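Local coordinates for stage II sporulation protein Q (Bacillus subtilis, PDB 3TUF) that forms, together with SpoIIIAH, an intercellular channel between mother cell and forespore and takes part in forespore engulfment during sporulation, at residues 83-94 against 158-168. Sequence-based numbering, arbitrary orientation.
Sequences GIDLAEKDGKDF and SEDSGNHVHFE
A buried carboxylate, that of D85, is gripped by one side chain at each oxygen, both from 158-168. H166 ND1 donates to D85 OD1 over 2.6 Å, in the plane of its ring and nearly in line with the C-O bond, while the carboxylate is turned 74° to that ring. S161 OG donates to D85 OD2, also at 2.6 Å, from the anti side and somewhat above the carboxylate plane. With CG beside its backbone N (chi1 -71°), D85 swings its carboxylate toward H166 and S161. The far nitrogen of the imidazole, H166 NE2, makes a very short bond to OE2 of E168, a residue whose OE1 forms a salt bridge with R170, so H166 is held at both ends. H164 CD2 packs 3.8 Å from D85 CG, and the H164 ring, with S161 CB over the centre of one face, is fixed by ND1 donating to G162 O. Were D85 an alanine, H166 ND1 and S161 OG would probably lose their shared acceptor, and the imidazole would be freer to turn.

Beneath this polar face the strands pair antiparallel, I84 with F167 and L86 with V165 through reciprocal backbone bonds. The opposite face is apolar: I84 CD1 reaches the edge of the F167 ring at 3.9 Å, and F94 lays CE1 3.8 Å from V165 CG1. Past the turn at 88-91, N163 ND2 donates to D93 OD1 (2.9 Å), and N163 OD1 is hydrogen-bonded to S152 OG. Strands 84-88 and 165-171 pair within the antiparallel core sheet of the M23 peptidase fold, whose HxH motif supplies H164 and H166. By comparison with active relatives, D85 and H166 probably correspond to zinc ligands, but the first ligand histidine is replaced in this sequence; here D85 and H166 bond to each other, and both imidazole nitrogens meet carboxylates, consistent with a site that has lost its metal.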
loop_
_atom_site.group_PDB
_atom_site.type_symbol
_atom_site.label_atom_id
_atom_site.label_comp_id
_atom_site.label_asym_id
_atom_site.label_seq_id
_atom_site.Cartn_x
_atom_site.Cartn_y
_atom_site.Cartn_z
ATOM N N GLY A 83 28.772 3.846 12.161
ATOM C CA GLY A 83 30.130 4.264 12.522
ATOM C C GLY A 83 31.032 3.137 13.012
ATOM O O GLY A 83 30.710 1.927 12.873
ATOM N N ILE A 84 32.180 3.521 13.580
ATOM C CA ILE A 84 33.050 2.530 14.174
ATOM C C ILE A 84 32.983 2.623 15.690
ATOM O O ILE A 84 32.675 3.703 16.250
ATOM C CB ILE A 84 34.469 2.707 13.704
ATOM C CG1 ILE A 84 34.984 4.075 14.176
ATOM C CG2 ILE A 84 34.516 2.575 12.175
ATOM C CD1 ILE A 84 36.317 4.551 13.606
ATOM N N ASP A 85 33.241 1.475 16.328
ATOM C CA ASP A 85 33.410 1.383 17.763
ATOM C C ASP A 85 34.856 1.068 18.066
ATOM O O ASP A 85 35.415 0.101 17.547
ATOM C CB ASP A 85 32.548 0.274 18.338
ATOM C CG ASP A 85 31.024 0.626 18.303
ATOM O OD1 ASP A 85 30.656 1.819 17.976
ATOM O OD2 ASP A 85 30.211 -0.298 18.613
ATOM N N LEU A 86 35.451 1.869 18.932
ATOM C CA LEU A 86 36.851 1.692 19.338
ATOM C C LEU A 86 36.866 1.232 20.776
ATOM O O LEU A 86 36.117 1.807 21.599
ATOM C CB LEU A 86 37.574 3.037 19.246
ATOM C CG LEU A 86 37.774 3.394 17.790
ATOM C CD1 LEU A 86 38.039 4.910 17.601
ATOM C CD2 LEU A 86 38.915 2.489 17.151
ATOM N N ALA A 87 37.666 0.213 21.092
ATOM C CA ALA A 87 37.865 -0.183 22.532
ATOM C C ALA A 87 39.340 -0.544 22.746
ATOM O O ALA A 87 40.024 -0.878 21.762
ATOM C CB ALA A 87 36.947 -1.319 22.979
ATOM N N GLU A 88 39.806 -0.406 23.996
ATOM C CA GLU A 88 41.171 -0.672 24.440
ATOM C C GLU A 88 41.304 -2.185 24.685
ATOM O O GLU A 88 40.301 -2.831 25.049
ATOM C CB GLU A 88 41.449 0.116 25.747
ATOM C CG GLU A 88 42.878 -0.074 26.400
ATOM C CD GLU A 88 42.977 -1.275 27.430
ATOM O OE1 GLU A 88 41.980 -1.574 28.138
ATOM O OE2 GLU A 88 44.058 -1.928 27.539
ATOM N N LYS A 89 42.518 -2.755 24.489
ATOM C CA LYS A 89 42.685 -4.212 24.644
ATOM C C LYS A 89 41.877 -4.771 25.844
ATOM O O LYS A 89 41.065 -5.666 25.678
ATOM C CB LYS A 89 44.154 -4.636 24.712
ATOM C CG LYS A 89 44.409 -6.193 24.452
ATOM C CD LYS A 89 44.420 -7.125 25.723
ATOM C CE LYS A 89 45.832 -7.601 26.127
ATOM N NZ LYS A 89 46.771 -6.488 26.495
ATOM N N ASP A 90 42.043 -4.224 27.041
ATOM C CA ASP A 90 41.381 -4.821 28.186
ATOM C C ASP A 90 40.088 -4.125 28.571
ATOM O O ASP A 90 39.576 -4.343 29.662
ATOM C CB ASP A 90 42.362 -4.907 29.348
ATOM C CG ASP A 90 43.437 -5.945 29.088
ATOM O OD1 ASP A 90 43.120 -7.154 29.151
ATOM O OD2 ASP A 90 44.589 -5.556 28.778
ATOM N N GLY A 91 39.552 -3.314 27.646
ATOM C CA GLY A 91 38.307 -2.531 27.837
ATOM C C GLY A 91 38.382 -1.588 29.026
ATOM O O GLY A 91 37.389 -1.429 29.773
ATOM N N LYS A 92 39.561 -0.988 29.241
ATOM C CA LYS A 92 39.727 0.083 30.229
ATOM C C LYS A 92 39.290 1.406 29.593
ATOM O O LYS A 92 39.299 1.575 28.349
ATOM C CB LYS A 92 41.190 0.219 30.671
ATOM C CG LYS A 92 41.822 -0.988 31.369
ATOM C CD LYS A 92 43.362 -0.861 31.410
ATOM C CE LYS A 92 44.057 -2.203 31.757
ATOM N NZ LYS A 92 45.501 -1.984 32.053
ATOM N N ASP A 93 38.931 2.348 30.455
ATOM C CA ASP A 93 38.516 3.680 30.064
ATOM C C ASP A 93 39.591 4.337 29.248
ATOM O O ASP A 93 40.780 4.076 29.485
ATOM C CB ASP A 93 38.314 4.550 31.312
ATOM C CG ASP A 93 36.977 4.320 31.984
ATOM O OD1 ASP A 93 36.119 3.581 31.452
ATOM O OD2 ASP A 93 36.761 4.886 33.067
ATOM N N PHE A 94 39.224 5.222 28.328
ATOM C CA PHE A 94 40.259 5.959 27.662
ATOM C C PHE A 94 39.679 7.253 27.164
ATOM O O PHE A 94 38.433 7.429 27.110
ATOM C CB PHE A 94 40.805 5.109 26.510
ATOM C CG PHE A 94 39.730 4.703 25.456
ATOM C CD1 PHE A 94 39.460 5.566 24.358
ATOM C CD2 PHE A 94 39.007 3.475 25.565
ATOM C CE1 PHE A 94 38.449 5.255 23.405
ATOM C CE2 PHE A 94 38.040 3.131 24.633
ATOM C CZ PHE A 94 37.752 4.031 23.542
ATOM N N SER A 158 24.720 -0.628 22.463
ATOM C CA SER A 158 25.527 -1.730 22.017
ATOM C C SER A 158 26.269 -2.329 23.193
ATOM O O SER A 158 27.412 -2.005 23.416
ATOM C CB SER A 158 26.494 -1.270 20.899
ATOM O OG SER A 158 26.781 0.132 20.993
ATOM N N GLU A 159 25.652 -3.208 23.975
ATOM C CA GLU A 159 26.400 -3.717 25.146
ATOM C C GLU A 159 27.542 -4.554 24.671
ATOM O O GLU A 159 28.530 -4.703 25.387
ATOM C CB GLU A 159 25.561 -4.558 26.097
ATOM C CG GLU A 159 24.069 -4.317 25.970
ATOM C CD GLU A 159 23.368 -4.402 27.311
ATOM O OE1 GLU A 159 23.720 -5.313 28.101
ATOM O OE2 GLU A 159 22.475 -3.551 27.563
ATOM N N ASP A 160 27.393 -5.089 23.452
ATOM C CA ASP A 160 28.388 -5.985 22.815
ATOM C C ASP A 160 29.774 -5.358 22.507
ATOM O O ASP A 160 30.741 -6.079 22.340
ATOM C CB ASP A 160 27.788 -6.709 21.559
ATOM C CG ASP A 160 27.775 -5.811 20.297
ATOM O OD1 ASP A 160 28.722 -5.905 19.494
ATOM O OD2 ASP A 160 26.830 -4.991 20.105
ATOM N N SER A 161 29.865 -4.036 22.420
ATOM C CA SER A 161 31.114 -3.355 22.165
ATOM C C SER A 161 31.784 -2.934 23.489
ATOM O O SER A 161 32.660 -1.989 23.515
ATOM C CB SER A 161 30.808 -2.067 21.427
ATOM O OG SER A 161 30.138 -2.318 20.235
ATOM N N GLY A 162 31.368 -3.588 24.583
ATOM C CA GLY A 162 31.795 -3.229 25.938
ATOM C C GLY A 162 32.076 -1.749 26.174
ATOM O O GLY A 162 31.317 -0.833 25.800
ATOM N N ASN A 163 33.212 -1.519 26.809
ATOM C CA ASN A 163 33.603 -0.171 27.162
ATOM C C ASN A 163 34.230 0.438 25.917
ATOM O O ASN A 163 35.259 -0.044 25.465
ATOM C CB ASN A 163 34.529 -0.219 28.375
ATOM C CG ASN A 163 35.111 1.139 28.743
ATOM O OD1 ASN A 163 35.030 2.124 28.013
ATOM N ND2 ASN A 163 35.722 1.180 29.896
ATOM N N HIS A 164 33.590 1.451 25.332
ATOM C CA HIS A 164 34.049 1.945 24.012
ATOM C C HIS A 164 33.689 3.371 23.666
ATOM O O HIS A 164 32.998 4.031 24.427
ATOM C CB HIS A 164 33.414 1.097 22.933
ATOM C CG HIS A 164 31.928 1.340 22.761
ATOM N ND1 HIS A 164 30.976 0.854 23.653
ATOM C CD2 HIS A 164 31.239 1.995 21.790
ATOM C CE1 HIS A 164 29.772 1.203 23.242
ATOM N NE2 HIS A 164 29.905 1.894 22.113
ATOM N N VAL A 165 34.090 3.855 22.498
ATOM C CA VAL A 165 33.385 5.031 21.957
ATOM C C VAL A 165 32.794 4.669 20.585
ATOM O O VAL A 165 33.461 4.001 19.793
ATOM C CB VAL A 165 34.319 6.272 21.847
ATOM C CG1 VAL A 165 35.587 5.960 20.979
ATOM C CG2 VAL A 165 33.616 7.435 21.243
ATOM N N HIS A 166 31.542 5.051 20.318
ATOM C CA HIS A 166 31.017 4.984 18.980
ATOM C C HIS A 166 31.316 6.296 18.250
ATOM O O HIS A 166 31.022 7.370 18.757
ATOM C CB HIS A 166 29.519 4.790 19.029
ATOM C CG HIS A 166 28.869 4.652 17.671
ATOM N ND1 HIS A 166 29.005 3.525 16.894
ATOM C CD2 HIS A 166 28.076 5.494 16.968
ATOM C CE1 HIS A 166 28.314 3.668 15.771
ATOM N NE2 HIS A 166 27.754 4.864 15.782
ATOM N N PHE A 167 31.891 6.217 17.054
ATOM C CA PHE A 167 32.283 7.409 16.360
ATOM C C PHE A 167 31.710 7.466 14.926
ATOM O O PHE A 167 31.735 6.473 14.160
ATOM C CB PHE A 167 33.775 7.412 16.297
ATOM C CG PHE A 167 34.330 8.458 15.401
ATOM C CD1 PHE A 167 34.192 9.786 15.728
ATOM C CD2 PHE A 167 34.974 8.108 14.239
ATOM C CE1 PHE A 167 34.685 10.799 14.924
ATOM C CE2 PHE A 167 35.495 9.120 13.391
ATOM C CZ PHE A 167 35.346 10.481 13.734
ATOM N N GLU A 168 31.229 8.630 14.528
ATOM C CA GLU A 168 30.591 8.767 13.245
ATOM C C GLU A 168 31.027 10.058 12.574
ATOM O O GLU A 168 31.342 11.045 13.274
ATOM C CB GLU A 168 29.070 8.762 13.448
ATOM C CG GLU A 168 28.499 7.434 13.968
ATOM C CD GLU A 168 26.989 7.515 14.110
ATOM O OE1 GLU A 168 26.445 8.601 13.725
ATOM O OE2 GLU A 168 26.334 6.521 14.600
#